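PDB 3HSK: aspartate-semialdehyde dehydrogenase from Candida albicans, which catalyses the NADPH-dependent reductive dephosphorylation of 4-phospho-L-aspartate to aspartate beta-semialdehyde, the second step of the aspartate pathway to methionine, threonine and isoleucine. Local coordinates for residues I169-T174 / E228-W233; L194-L199 / V259-N264; T198-S203 / D270-C275; P222-E227 / C263-V268; P324-D329 / V354-N359. One frame throughout, in Å; residues are numbered along the deposited sequence. Where two conformers were deposited one is given.

In the fold
Interactions 2 and 3 are two seams of one mixed sheet on opposite edges of strand 191-199: parallel to 258-262 in interaction 2, antiparallel to 273-280 in interaction 3. Both rest on backbone hydrogen bonds. Interaction 5 adds the next strand, 351-357, covered by a proline-rich turn. Interactions 1 and 4 lie off the sheet and join through E227 and E228, relying mainly on van der Waals contact, in interaction 4 with a water between backbones. Interactions 1, 2, 3 and 5 are buried, whereas interaction 4 is partly open. The predicted catalytic pair is divided between interactions 1 (C172) and 3 (H272), and all five touch the second subunit.

Interaction 1: I169-T174 / E228-W233; sequences ISNCST and EDKLEW
L231 reaches from helix 227-238 to the first turn of helix 172-188, where it rests on S173 and T174. Its CB and CG are the stalk and touch nothing across the contact closely; the fork does the touching. From CG, the CD1 methyl drives onto the helix backbone, with L231 CD1 3.3 Å from T174 N and 3.4 Å from T174 CA. The same methyl reaches the two hydroxylated side chains, with L231 CD1 3.8 Å from S173 CB and 3.5 Å from T174 OG1. The other methyl, CD2, turns to the sheet side and packs on T198 and C263. A branched leucine suits the place because one methyl can face the helix start and the other the sheet.

This helix start carries C172, predicted to form the acyl-thioester intermediate of the aspartate-semialdehyde dehydrogenases, with N171 as its N-cap. Small residues follow C172, allowing the methyl to come close to the main chain. Their polar ends are used elsewhere: S173 OG bonds to E227 and T174 OG1 to E234, both from the helix that supplies L231.

One residue earlier, the aliphatic part of K230 passes the N171 amide group, its CD 4.1 Å from N171 CG. A bend at chi3 (-74°) turns the rest of the chain away from that group. E228, on the far side of the helix, makes salt bridges to R342 and R344 of the second subunit.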
# COMPACT_ATOMS: atom_id res chain seq x y z
N ILE A 169 -18.02 16.05 -8.68
CA ILE A 169 -17.92 14.86 -7.85
C ILE A 169 -16.47 14.39 -7.81
O ILE A 169 -15.86 14.18 -8.85
CB ILE A 169 -18.79 13.68 -8.40
CG1 ILE A 169 -20.21 14.15 -8.77
CG2 ILE A 169 -18.82 12.52 -7.41
CD1 ILE A 169 -20.98 13.17 -9.66
N SER A 170 -15.92 14.23 -6.60
CA SER A 170 -14.58 13.67 -6.44
C SER A 170 -14.57 12.17 -6.71
O SER A 170 -15.61 11.51 -6.62
CB SER A 170 -14.04 13.92 -5.03
OG SER A 170 -13.21 15.06 -5.00
N ASN A 171 -13.39 11.64 -7.03
CA ASN A 171 -13.21 10.20 -7.23
C ASN A 171 -13.35 9.36 -5.96
O ASN A 171 -13.17 9.85 -4.85
CB ASN A 171 -11.86 9.92 -7.89
CG ASN A 171 -10.74 10.79 -7.33
OD1 ASN A 171 -10.84 12.03 -7.33
ND2 ASN A 171 -9.67 10.16 -6.84
N CYS A 172 -13.67 8.08 -6.15
CA CYS A 172 -13.74 7.07 -5.09
C CYS A 172 -12.52 7.08 -4.15
O CYS A 172 -12.67 6.88 -2.94
CB CYS A 172 -13.92 5.69 -5.74
SG CYS A 172 -15.23 4.64 -5.03
N SER A 173 -11.32 7.30 -4.71
CA SER A 173 -10.07 7.35 -3.94
C SER A 173 -9.95 8.57 -3.04
O SER A 173 -9.53 8.45 -1.88
CB SER A 173 -8.86 7.32 -4.87
OG SER A 173 -8.64 6.01 -5.34
N THR A 174 -10.26 9.74 -3.58
CA THR A 174 -10.27 10.97 -2.80
C THR A 174 -11.33 10.86 -1.71
O THR A 174 -11.05 11.12 -0.54
CB THR A 174 -10.53 12.23 -3.68
OG1 THR A 174 -9.59 12.27 -4.76
CG2 THR A 174 -10.39 13.49 -2.85
N GLU A 228 -2.30 10.41 -8.03
CA GLU A 228 -1.61 10.97 -6.85
C GLU A 228 -1.77 12.49 -6.74
O GLU A 228 -2.08 13.01 -5.66
CB GLU A 228 -0.14 10.53 -6.81
CG GLU A 228 0.03 9.03 -6.52
CD GLU A 228 1.37 8.45 -6.93
OE1 GLU A 228 2.30 9.21 -7.28
OE2 GLU A 228 1.50 7.22 -6.90
N ASP A 229 -1.59 13.20 -7.85
CA ASP A 229 -1.82 14.65 -7.90
C ASP A 229 -3.28 14.99 -7.57
O ASP A 229 -3.55 15.90 -6.79
CB ASP A 229 -1.43 15.21 -9.27
CG ASP A 229 0.07 15.18 -9.50
OD1 ASP A 229 0.84 15.10 -8.52
OD2 ASP A 229 0.49 15.23 -10.68
N LYS A 230 -4.20 14.22 -8.15
CA LYS A 230 -5.63 14.27 -7.84
C LYS A 230 -5.84 14.17 -6.33
O LYS A 230 -6.40 15.06 -5.71
CB LYS A 230 -6.32 13.10 -8.54
CG LYS A 230 -7.74 13.32 -8.97
CD LYS A 230 -8.13 12.38 -10.11
CE LYS A 230 -7.49 12.80 -11.45
NZ LYS A 230 -8.06 12.10 -12.65
N LEU A 231 -5.35 13.07 -5.76
CA LEU A 231 -5.50 12.78 -4.34
C LEU A 231 -4.93 13.88 -3.45
O LEU A 231 -5.57 14.31 -2.49
CB LEU A 231 -4.83 11.44 -4.03
CG LEU A 231 -5.50 10.42 -3.11
CD1 LEU A 231 -6.96 10.29 -3.44
CD2 LEU A 231 -4.83 9.07 -3.25
N GLU A 232 -3.73 14.35 -3.78
CA GLU A 232 -3.05 15.37 -3.00
C GLU A 232 -3.70 16.75 -3.09
O GLU A 232 -3.83 17.44 -2.08
CB GLU A 232 -1.57 15.45 -3.39
CG GLU A 232 -0.78 14.22 -2.95
CD GLU A 232 0.63 14.20 -3.49
OE1 GLU A 232 1.09 15.24 -4.02
OE2 GLU A 232 1.28 13.14 -3.39
N TRP A 233 -4.12 17.14 -4.29
CA TRP A 233 -4.72 18.46 -4.52
C TRP A 233 -6.18 18.54 -4.09
O TRP A 233 -6.59 19.52 -3.46
CB TRP A 233 -4.58 18.86 -6.00
CG TRP A 233 -4.89 20.30 -6.22
CD1 TRP A 233 -4.00 21.33 -6.30
CD2 TRP A 233 -6.19 20.89 -6.38
NE1 TRP A 233 -4.66 22.52 -6.51
CE2 TRP A 233 -6.01 22.28 -6.57
CE3 TRP A 233 -7.50 20.37 -6.41
CZ2 TRP A 233 -7.08 23.16 -6.76
CZ3 TRP A 233 -8.57 21.25 -6.60
CH2 TRP A 233 -8.35 22.63 -6.77

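Interaction 2: L194-L199 / V259-N264; sequences LTTTTL and VSAQCN
L194 O accepts from S260 N at 2.8 Å, and the backbone bonds then zigzag as in parallel strands. S260 O takes T196 N at 2.9 Å, T196 O takes Q262 N, and Q262 O takes T198 N at 2.8 Å. The CA-H groups of V259, T195, A261 and T197 lean on the same carbonyls.

Beyond Q262 a side chain joins the ladder: N264 ND2 donates to T198 O at 3.0 Å (164°), in the carbonyl plane and in its own amide plane. N264 N is held by T198 OG1 at 3.3 Å and only weakly by T198 O; T198 OG1 itself donates to Q200 OE1, and N264 O accepts from Q200 N. Asparagine fits because its short amide can imitate a peptide N-H.

These are neighbouring strands of the mixed sheet in the dimerisation domain, and 258-262 is its edge within the chain. There A261 N and C263 N are met by E232 and E228, while V259 O and A261 O accept from S347 and K352 of the second subunit. Towards the helices, L194 CD2 packs on V259 CG1 at 3.7 Å, and T196 CG2 on A261 CB. The T196 hydroxyl bonds to E274, that of S260 to D346 of the second subunit.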
# COMPACT_ATOMS: atom_id res chain seq x y z
N LEU A 194 -0.57 14.34 6.16
CA LEU A 194 -1.39 13.23 5.68
C LEU A 194 -0.70 12.39 4.61
O LEU A 194 -0.27 12.91 3.58
CB LEU A 194 -2.73 13.79 5.15
CG LEU A 194 -3.78 12.87 4.53
CD1 LEU A 194 -4.36 11.88 5.54
CD2 LEU A 194 -4.89 13.71 3.90
N THR A 195 -0.59 11.08 4.86
CA THR A 195 -0.12 10.14 3.83
C THR A 195 -1.19 9.12 3.51
O THR A 195 -2.08 8.86 4.33
CB THR A 195 1.14 9.33 4.25
OG1 THR A 195 0.75 8.19 5.03
CG2 THR A 195 2.16 10.18 5.00
N THR A 196 -1.10 8.55 2.31
CA THR A 196 -1.94 7.45 1.88
C THR A 196 -1.24 6.62 0.80
O THR A 196 -0.72 7.16 -0.19
CB THR A 196 -3.33 7.92 1.38
OG1 THR A 196 -4.15 6.77 1.12
CG2 THR A 196 -3.23 8.77 0.11
N THR A 197 -1.20 5.31 1.02
CA THR A 197 -0.83 4.38 -0.03
C THR A 197 -2.08 3.59 -0.39
O THR A 197 -2.67 2.92 0.47
CB THR A 197 0.30 3.43 0.39
OG1 THR A 197 1.47 4.20 0.72
CG2 THR A 197 0.65 2.48 -0.74
N THR A 198 -2.48 3.68 -1.65
CA THR A 198 -3.70 3.01 -2.08
C THR A 198 -3.44 1.62 -2.68
O THR A 198 -2.38 1.34 -3.24
CB THR A 198 -4.53 3.86 -3.05
OG1 THR A 198 -3.96 3.80 -4.36
CG2 THR A 198 -4.61 5.33 -2.58
N LEU A 199 -4.42 0.75 -2.50
CA LEU A 199 -4.45 -0.55 -3.13
C LEU A 199 -5.77 -0.58 -3.88
O LEU A 199 -6.80 -0.93 -3.31
CB LEU A 199 -4.35 -1.65 -2.07
CG LEU A 199 -3.03 -1.81 -1.30
CD1 LEU A 199 -2.93 -0.85 -0.14
CD2 LEU A 199 -2.88 -3.23 -0.79
N VAL A 259 0.27 16.58 2.08
CA VAL A 259 -0.45 15.38 1.66
C VAL A 259 0.43 14.59 0.68
O VAL A 259 0.89 15.12 -0.34
CB VAL A 259 -1.82 15.72 1.03
CG1 VAL A 259 -2.81 16.22 2.08
CG2 VAL A 259 -1.66 16.78 -0.04
N SER A 260 0.67 13.33 1.01
CA SER A 260 1.53 12.49 0.20
C SER A 260 0.81 11.22 -0.21
O SER A 260 0.41 10.42 0.64
CB SER A 260 2.82 12.15 0.95
OG SER A 260 3.74 11.51 0.09
N ALA A 261 0.61 11.06 -1.52
CA ALA A 261 -0.11 9.90 -2.06
C ALA A 261 0.80 8.97 -2.86
O ALA A 261 1.67 9.42 -3.60
CB ALA A 261 -1.27 10.36 -2.92
N GLN A 262 0.57 7.68 -2.69
CA GLN A 262 1.21 6.65 -3.51
C GLN A 262 0.13 5.66 -3.94
O GLN A 262 -0.45 4.94 -3.11
CB GLN A 262 2.37 5.97 -2.75
CG GLN A 262 3.55 6.90 -2.46
CD GLN A 262 4.82 6.20 -2.02
OE1 GLN A 262 5.38 6.52 -0.97
NE2 GLN A 262 5.30 5.25 -2.83
N CYS A 263 -0.16 5.64 -5.23
CA CYS A 263 -1.29 4.86 -5.73
C CYS A 263 -0.86 3.61 -6.48
O CYS A 263 0.09 3.64 -7.26
CB CYS A 263 -2.22 5.73 -6.57
SG CYS A 263 -2.82 7.17 -5.65
N ASN A 264 -1.59 2.52 -6.24
CA ASN A 264 -1.29 1.22 -6.83
C ASN A 264 -2.57 0.52 -7.27
O ASN A 264 -3.59 0.58 -6.58
CB ASN A 264 -0.55 0.33 -5.83
CG ASN A 264 0.65 1.01 -5.21
OD1 ASN A 264 1.75 0.96 -5.75
ND2 ASN A 264 0.45 1.63 -4.05

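Interaction 3: T198-S203 / D270-C275; sequences TLQAIS and DGHTEC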
# COMPACT_ATOMS: atom_id res chain seq x y z
N THR A 198 -2.48 3.68 -1.65
CA THR A 198 -3.70 3.01 -2.08
C THR A 198 -3.44 1.62 -2.68
O THR A 198 -2.38 1.34 -3.24
CB THR A 198 -4.53 3.86 -3.05
OG1 THR A 198 -3.96 3.80 -4.36
CG2 THR A 198 -4.61 5.33 -2.58
N LEU A 199 -4.42 0.75 -2.50
CA LEU A 199 -4.45 -0.55 -3.13
C LEU A 199 -5.77 -0.58 -3.88
O LEU A 199 -6.80 -0.93 -3.31
CB LEU A 199 -4.35 -1.65 -2.07
CG LEU A 199 -3.03 -1.81 -1.30
CD1 LEU A 199 -2.93 -0.85 -0.14
CD2 LEU A 199 -2.88 -3.23 -0.79
N GLN A 200 -5.73 -0.18 -5.15
CA GLN A 200 -6.96 0.08 -5.90
C GLN A 200 -7.43 -1.06 -6.79
O GLN A 200 -6.64 -1.69 -7.48
CB GLN A 200 -6.86 1.40 -6.68
CG GLN A 200 -6.93 2.60 -5.74
CD GLN A 200 -6.58 3.91 -6.40
OE1 GLN A 200 -5.55 4.50 -6.10
NE2 GLN A 200 -7.45 4.39 -7.28
N ALA A 201 -8.74 -1.30 -6.75
CA ALA A 201 -9.38 -2.38 -7.47
C ALA A 201 -9.57 -2.04 -8.95
O ALA A 201 -9.44 -0.87 -9.35
CB ALA A 201 -10.71 -2.69 -6.83
N ILE A 202 -9.90 -3.05 -9.74
CA ILE A 202 -10.03 -2.93 -11.20
C ILE A 202 -11.23 -2.09 -11.62
O ILE A 202 -11.10 -1.20 -12.47
CB ILE A 202 -10.15 -4.31 -11.88
CG1 ILE A 202 -8.89 -5.14 -11.64
CG2 ILE A 202 -10.44 -4.16 -13.39
CD1 ILE A 202 -9.11 -6.63 -11.80
N SER A 203 -12.39 -2.39 -11.03
CA SER A 203 -13.68 -1.86 -11.49
C SER A 203 -13.67 -0.37 -11.75
O SER A 203 -14.06 0.07 -12.84
CB SER A 203 -14.79 -2.21 -10.50
OG SER A 203 -14.56 -1.57 -9.25
N ASP A 270 -13.32 -5.46 -6.79
CA ASP A 270 -14.10 -4.37 -6.20
C ASP A 270 -13.65 -3.99 -4.78
O ASP A 270 -13.51 -4.85 -3.92
CB ASP A 270 -15.59 -4.72 -6.18
CG ASP A 270 -16.26 -4.52 -7.53
OD1 ASP A 270 -16.13 -3.40 -8.09
OD2 ASP A 270 -16.92 -5.47 -8.03
N GLY A 271 -13.45 -2.68 -4.56
CA GLY A 271 -13.18 -2.12 -3.24
C GLY A 271 -11.78 -1.59 -3.10
O GLY A 271 -10.82 -2.37 -3.10
N HIS A 272 -11.64 -0.27 -3.00
CA HIS A 272 -10.32 0.36 -2.83
C HIS A 272 -9.92 0.36 -1.36
O HIS A 272 -10.70 0.73 -0.49
CB HIS A 272 -10.31 1.81 -3.35
CG HIS A 272 -10.68 1.95 -4.79
ND1 HIS A 272 -11.42 3.01 -5.27
CD2 HIS A 272 -10.42 1.17 -5.87
CE1 HIS A 272 -11.60 2.88 -6.57
NE2 HIS A 272 -11.00 1.77 -6.96
N THR A 273 -8.68 -0.04 -1.11
CA THR A 273 -8.08 -0.01 0.22
C THR A 273 -7.05 1.12 0.25
O THR A 273 -6.31 1.33 -0.72
CB THR A 273 -7.41 -1.36 0.57
OG1 THR A 273 -8.39 -2.41 0.51
CG2 THR A 273 -6.80 -1.34 1.98
N GLU A 274 -7.02 1.86 1.36
CA GLU A 274 -6.03 2.92 1.56
C GLU A 274 -5.41 2.77 2.94
O GLU A 274 -6.11 2.71 3.95
CB GLU A 274 -6.65 4.32 1.38
CG GLU A 274 -7.33 4.52 0.04
CD GLU A 274 -7.73 5.96 -0.25
OE1 GLU A 274 -6.98 6.90 0.11
OE2 GLU A 274 -8.80 6.15 -0.86
N CYS A 275 -4.08 2.70 2.96
CA CYS A 275 -3.30 2.68 4.18
C CYS A 275 -2.88 4.10 4.48
O CYS A 275 -1.99 4.65 3.80
CB CYS A 275 -2.09 1.75 4.02
SG CYS A 275 -2.56 0.01 3.84
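The active-site end of the mixed sheet is formed where L199 pairs with T273, the residue that follows H272, the predicted proton acceptor. The pair is an antiparallel hydrogen-bonded one: L199 N donates to T273 O at 2.7 Å (171°), and T273 N returns a bond to L199 O at 3.0 Å. Beta-branched T273 suits the extended backbone, and L199 fills the same face, its CD1 reaching C275 SG. On the other face T198 CG2 lies against E274 CG at 3.9 Å, alongside it and pointing the same way; the E274 carboxylate is held by T196.

Past the strand end, Q200 covers the H272 imidazole. Its CG stands 4.1 Å from the ring centroid, 28° off the normal, a CH-pi contact, while its amide stands steeply to the ring, and E227 holds Q200 NE2. A second neighbour comes in at the ring edge, in plane: A201 N is 3.1 Å from H272 CD2. Small A201 also fits its CB against G271 N at 3.6 Å. G271 takes backbone angles (phi 112°, psi 111°) that suit a residue without a side chain.

At the outer end S203 OG donates to D270 OD1 at 2.7 Å, on the anti side and out of the carboxylate plane. The side chains of H272 and C172, both predicted to be catalytic, come within about 4 Å at their nearest atoms, consistent with the cysteine-histidine site of an aspartate-semialdehyde dehydrogenase.

Interaction 4: P222-E227 / C263-V268; sequences PYISGE and CNRVPV
Apolar contact begins with I224, which lies between C263 and R265. Its CD1 sits squarely over the centre of the R265 guanidinium, I224 CD1 being 3.9 Å from R265 CZ, and its other branch adds I224 CG2 to R265 NH2 at 3.7 Å. The two side chains meet nearly at a right angle. Bends at chi2 (80°) and chi3 (64°) fold the arginine back so that its flat group meets the isoleucine, leaving NH1 to bond to the carbonyl of A201. The E227 methylene packs on sulfur, E227 CG to C263 SG at 3.6 Å.

Carbon meets oxygen where N264 OD1 lies 3.2 Å from P222 CA; ND2 of this amide is bonded to T198.

Polar links across the pair go through a water. It accepts from I224 N at 2.6 Å and lies 3.2 Å from C263 O, to which it may donate, although more acceptors surround it than it has protons. Inside the turn, E227 N bonds to I224 O, joining the loop to the start of helix 227-238 after its N-cap, G226, whose positive phi suits glycine.

Electrostatics may act at longer range: E227 OE2 is 6.5 Å from R265 NH1, too far for a salt bridge, and is instead gripped by Q200 and S173. The chemistry therefore sets aliphatic parts of the chains between two loops and sends the charged ends to partners lining the active-site region, where opposite charges may still steady one another.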
# COMPACT_ATOMS: atom_id res chain seq x y z
N PRO A 222 2.32 -0.09 -9.88
CA PRO A 222 2.50 0.96 -8.89
C PRO A 222 2.35 2.36 -9.50
O PRO A 222 3.12 3.25 -9.18
CB PRO A 222 3.94 0.75 -8.43
CG PRO A 222 4.63 0.29 -9.68
CD PRO A 222 3.61 -0.53 -10.45
N TYR A 223 1.35 2.53 -10.35
CA TYR A 223 1.12 3.79 -11.06
C TYR A 223 -0.28 3.82 -11.63
O TYR A 223 -0.68 2.93 -12.39
CB TYR A 223 2.16 3.96 -12.18
CG TYR A 223 2.04 5.24 -12.97
CD1 TYR A 223 2.44 6.46 -12.44
CD2 TYR A 223 1.53 5.23 -14.28
CE1 TYR A 223 2.34 7.64 -13.17
CE2 TYR A 223 1.43 6.41 -15.02
CZ TYR A 223 1.84 7.61 -14.46
OH TYR A 223 1.75 8.77 -15.18
N ILE A 224 -1.05 4.83 -11.23
CA ILE A 224 -2.32 5.14 -11.84
C ILE A 224 -2.20 6.59 -12.30
O ILE A 224 -2.00 7.49 -11.48
CB ILE A 224 -3.52 4.92 -10.87
CG1 ILE A 224 -3.50 3.48 -10.32
CG2 ILE A 224 -4.84 5.22 -11.58
CD1 ILE A 224 -4.55 3.17 -9.27
N SER A 225 -2.29 6.80 -13.62
CA SER A 225 -2.01 8.10 -14.23
C SER A 225 -2.85 9.25 -13.65
O SER A 225 -4.08 9.21 -13.70
CB SER A 225 -2.19 8.04 -15.75
OG SER A 225 -1.84 9.27 -16.35
N GLY A 226 -2.17 10.24 -13.09
CA GLY A 226 -2.82 11.42 -12.51
C GLY A 226 -3.43 11.26 -11.12
O GLY A 226 -3.85 12.25 -10.51
N GLU A 227 -3.47 10.03 -10.62
CA GLU A 227 -4.20 9.70 -9.38
C GLU A 227 -3.62 10.36 -8.12
O GLU A 227 -4.39 10.82 -7.26
CB GLU A 227 -4.27 8.17 -9.18
CG GLU A 227 -5.34 7.69 -8.19
CD GLU A 227 -6.75 7.69 -8.79
OE1 GLU A 227 -6.94 8.25 -9.89
OE2 GLU A 227 -7.66 7.14 -8.15
N CYS A 263 -0.16 5.64 -5.23
CA CYS A 263 -1.29 4.86 -5.73
C CYS A 263 -0.86 3.61 -6.48
O CYS A 263 0.09 3.64 -7.26
CB CYS A 263 -2.22 5.73 -6.57
SG CYS A 263 -2.82 7.17 -5.65
N ASN A 264 -1.59 2.52 -6.24
CA ASN A 264 -1.29 1.22 -6.83
C ASN A 264 -2.57 0.52 -7.27
O ASN A 264 -3.59 0.58 -6.58
CB ASN A 264 -0.55 0.33 -5.83
CG ASN A 264 0.65 1.01 -5.21
OD1 ASN A 264 1.75 0.96 -5.75
ND2 ASN A 264 0.45 1.63 -4.05
N ARG A 265 -2.50 -0.14 -8.42
CA ARG A 265 -3.55 -1.05 -8.87
C ARG A 265 -3.21 -2.45 -8.39
O ARG A 265 -2.06 -2.89 -8.47
CB ARG A 265 -3.67 -1.02 -10.39
CG ARG A 265 -4.86 -1.80 -10.95
CD ARG A 265 -6.17 -1.02 -10.85
NE ARG A 265 -6.14 0.19 -11.67
CZ ARG A 265 -6.99 1.21 -11.56
NH1 ARG A 265 -7.97 1.18 -10.65
NH2 ARG A 265 -6.86 2.26 -12.35
N VAL A 266 -4.21 -3.16 -7.89
CA VAL A 266 -4.02 -4.52 -7.37
C VAL A 266 -4.98 -5.49 -8.05
O VAL A 266 -5.97 -5.05 -8.63
CB VAL A 266 -4.18 -4.58 -5.82
CG1 VAL A 266 -2.98 -3.91 -5.13
CG2 VAL A 266 -5.50 -3.97 -5.39
N PRO A 267 -4.70 -6.81 -8.00
CA PRO A 267 -5.60 -7.77 -8.64
C PRO A 267 -6.83 -8.07 -7.79
O PRO A 267 -7.02 -9.18 -7.30
CB PRO A 267 -4.72 -9.03 -8.83
CG PRO A 267 -3.38 -8.72 -8.17
CD PRO A 267 -3.54 -7.47 -7.37
N VAL A 268 -7.66 -7.04 -7.63
CA VAL A 268 -8.89 -7.11 -6.84
C VAL A 268 -10.00 -6.49 -7.67
O VAL A 268 -9.81 -5.44 -8.30
CB VAL A 268 -8.71 -6.40 -5.46
CG1 VAL A 268 -10.05 -6.19 -4.74
CG2 VAL A 268 -7.75 -7.19 -4.58
O HOH W 1 -0.07 6.16 -9.16

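Interaction 5: P324-D329 / V354-N359; sequences PQPRLD and VVLSHN
L356 is the apolar centre, covered by the segment P324-D329, a short helical turn led in by P324 and Q325. Its CB lies 3.7 Å from P324 CG, and the fork spreads against the turn: L356 CD1 reaches P326 CA at 3.8 Å and L356 CD2 reaches D329 CB at 3.7 Å. With CG anti to the backbone N (chi1 173°), the leucine extends from the strand up against P324, P326 and D329. P324 slides past it in the opposite direction and ends over V354, P324 CD standing 4.1 Å from V354 CG1. Prolines serve well here, since their rings offer compact, rigid apolar surface; P324 follows a cis peptide bond.

The strand, 351-357, is an inner member of the mixed sheet of the dimerisation domain, between 273-280 and 338-345, and the turn lies across its face. V354 and L356 point to the turn, and V355 to the other side.

Outward, the turn is stapled by its own polar groups. D329 N bonds to Q325 O, and Q325 N donates to the anti lone pair of D329 OD2 at 3.0 Å (163°), while D329 OD1 makes a salt bridge with R323. Aspartate suits the site because its CB can touch leucine as its carboxylate accepts an N-H.

At the polar edge H358, N-cap of the next helix, donates from NE2 to D329 O at 3.2 Å, nearly in its ring plane but tilted 33° from the carbonyl plane. Q325 and R327 instead reach N219 of the second subunit.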
# COMPACT_ATOMS: atom_id res chain seq x y z
N PRO A 324 -10.36 -3.82 7.57
CA PRO A 324 -11.22 -4.42 6.54
C PRO A 324 -10.48 -5.18 5.42
O PRO A 324 -9.32 -4.91 5.15
CB PRO A 324 -11.92 -3.20 5.94
CG PRO A 324 -10.94 -2.11 6.09
CD PRO A 324 -10.18 -2.38 7.35
N GLN A 325 -11.18 -6.13 4.79
CA GLN A 325 -10.69 -6.79 3.57
C GLN A 325 -11.72 -6.58 2.47
O GLN A 325 -12.92 -6.73 2.72
CB GLN A 325 -10.46 -8.29 3.79
CG GLN A 325 -9.35 -8.64 4.78
CD GLN A 325 -9.27 -10.12 5.12
OE1 GLN A 325 -9.68 -10.97 4.33
NE2 GLN A 325 -8.73 -10.43 6.30
N PRO A 326 -11.27 -6.21 1.25
CA PRO A 326 -12.18 -5.89 0.15
C PRO A 326 -13.24 -6.96 -0.10
O PRO A 326 -14.40 -6.63 -0.30
CB PRO A 326 -11.25 -5.79 -1.06
CG PRO A 326 -9.93 -5.49 -0.52
CD PRO A 326 -9.86 -6.07 0.86
N ARG A 327 -12.84 -8.23 -0.08
CA ARG A 327 -13.73 -9.32 -0.46
C ARG A 327 -14.75 -9.68 0.62
O ARG A 327 -15.92 -9.90 0.30
CB ARG A 327 -12.93 -10.56 -0.90
CG ARG A 327 -13.80 -11.79 -1.18
CD ARG A 327 -13.15 -12.81 -2.12
NE ARG A 327 -11.76 -13.12 -1.77
CZ ARG A 327 -11.38 -13.98 -0.83
NH1 ARG A 327 -12.28 -14.62 -0.09
NH2 ARG A 327 -10.08 -14.18 -0.61
N LEU A 328 -14.33 -9.75 1.88
CA LEU A 328 -15.29 -10.12 2.93
C LEU A 328 -16.09 -8.95 3.54
O LEU A 328 -17.11 -9.18 4.20
CB LEU A 328 -14.67 -11.04 4.00
CG LEU A 328 -13.28 -10.77 4.55
CD1 LEU A 328 -13.29 -9.46 5.26
CD2 LEU A 328 -12.82 -11.88 5.49
N ASP A 329 -15.66 -7.71 3.29
CA ASP A 329 -16.38 -6.54 3.82
C ASP A 329 -17.08 -5.69 2.74
O ASP A 329 -17.64 -4.62 3.05
CB ASP A 329 -15.45 -5.66 4.66
CG ASP A 329 -15.02 -6.33 5.95
OD1 ASP A 329 -15.89 -6.77 6.73
OD2 ASP A 329 -13.80 -6.40 6.20
N VAL A 354 -6.56 1.72 8.25
CA VAL A 354 -6.81 1.12 6.95
C VAL A 354 -8.25 1.42 6.56
O VAL A 354 -9.17 1.17 7.34
CB VAL A 354 -6.57 -0.42 6.97
CG1 VAL A 354 -6.79 -1.03 5.59
CG2 VAL A 354 -5.16 -0.73 7.47
N VAL A 355 -8.44 1.95 5.35
CA VAL A 355 -9.75 2.39 4.88
C VAL A 355 -10.19 1.58 3.66
O VAL A 355 -9.46 1.45 2.68
CB VAL A 355 -9.73 3.90 4.49
CG1 VAL A 355 -11.11 4.37 4.08
CG2 VAL A 355 -9.21 4.75 5.64
N LEU A 356 -11.41 1.05 3.74
CA LEU A 356 -12.04 0.38 2.61
C LEU A 356 -13.20 1.23 2.15
O LEU A 356 -14.16 1.45 2.90
CB LEU A 356 -12.53 -1.02 2.98
CG LEU A 356 -13.37 -1.80 1.96
CD1 LEU A 356 -12.58 -2.11 0.68
CD2 LEU A 356 -13.92 -3.08 2.57
N SER A 357 -13.11 1.71 0.92
CA SER A 357 -14.16 2.50 0.33
C SER A 357 -15.32 1.60 -0.08
O SER A 357 -15.13 0.41 -0.32
CB SER A 357 -13.62 3.27 -0.86
OG SER A 357 -13.32 2.39 -1.91
N HIS A 358 -16.52 2.18 -0.13
CA HIS A 358 -17.69 1.49 -0.65
C HIS A 358 -18.30 2.30 -1.77
O HIS A 358 -18.78 3.42 -1.55
CB HIS A 358 -18.71 1.21 0.46
CG HIS A 358 -18.18 0.28 1.50
ND1 HIS A 358 -17.64 0.72 2.69
CD2 HIS A 358 -18.07 -1.07 1.52
CE1 HIS A 358 -17.23 -0.31 3.39
NE2 HIS A 358 -17.48 -1.41 2.70
N ASN A 359 -18.24 1.72 -2.96
CA ASN A 359 -18.69 2.38 -4.19
C ASN A 359 -20.16 2.80 -4.15
O ASN A 359 -20.53 3.82 -4.73
CB ASN A 359 -18.43 1.48 -5.40
CG ASN A 359 -18.79 2.16 -6.70
OD1 ASN A 359 -18.06 3.02 -7.19
ND2 ASN A 359 -19.95 1.80 -7.26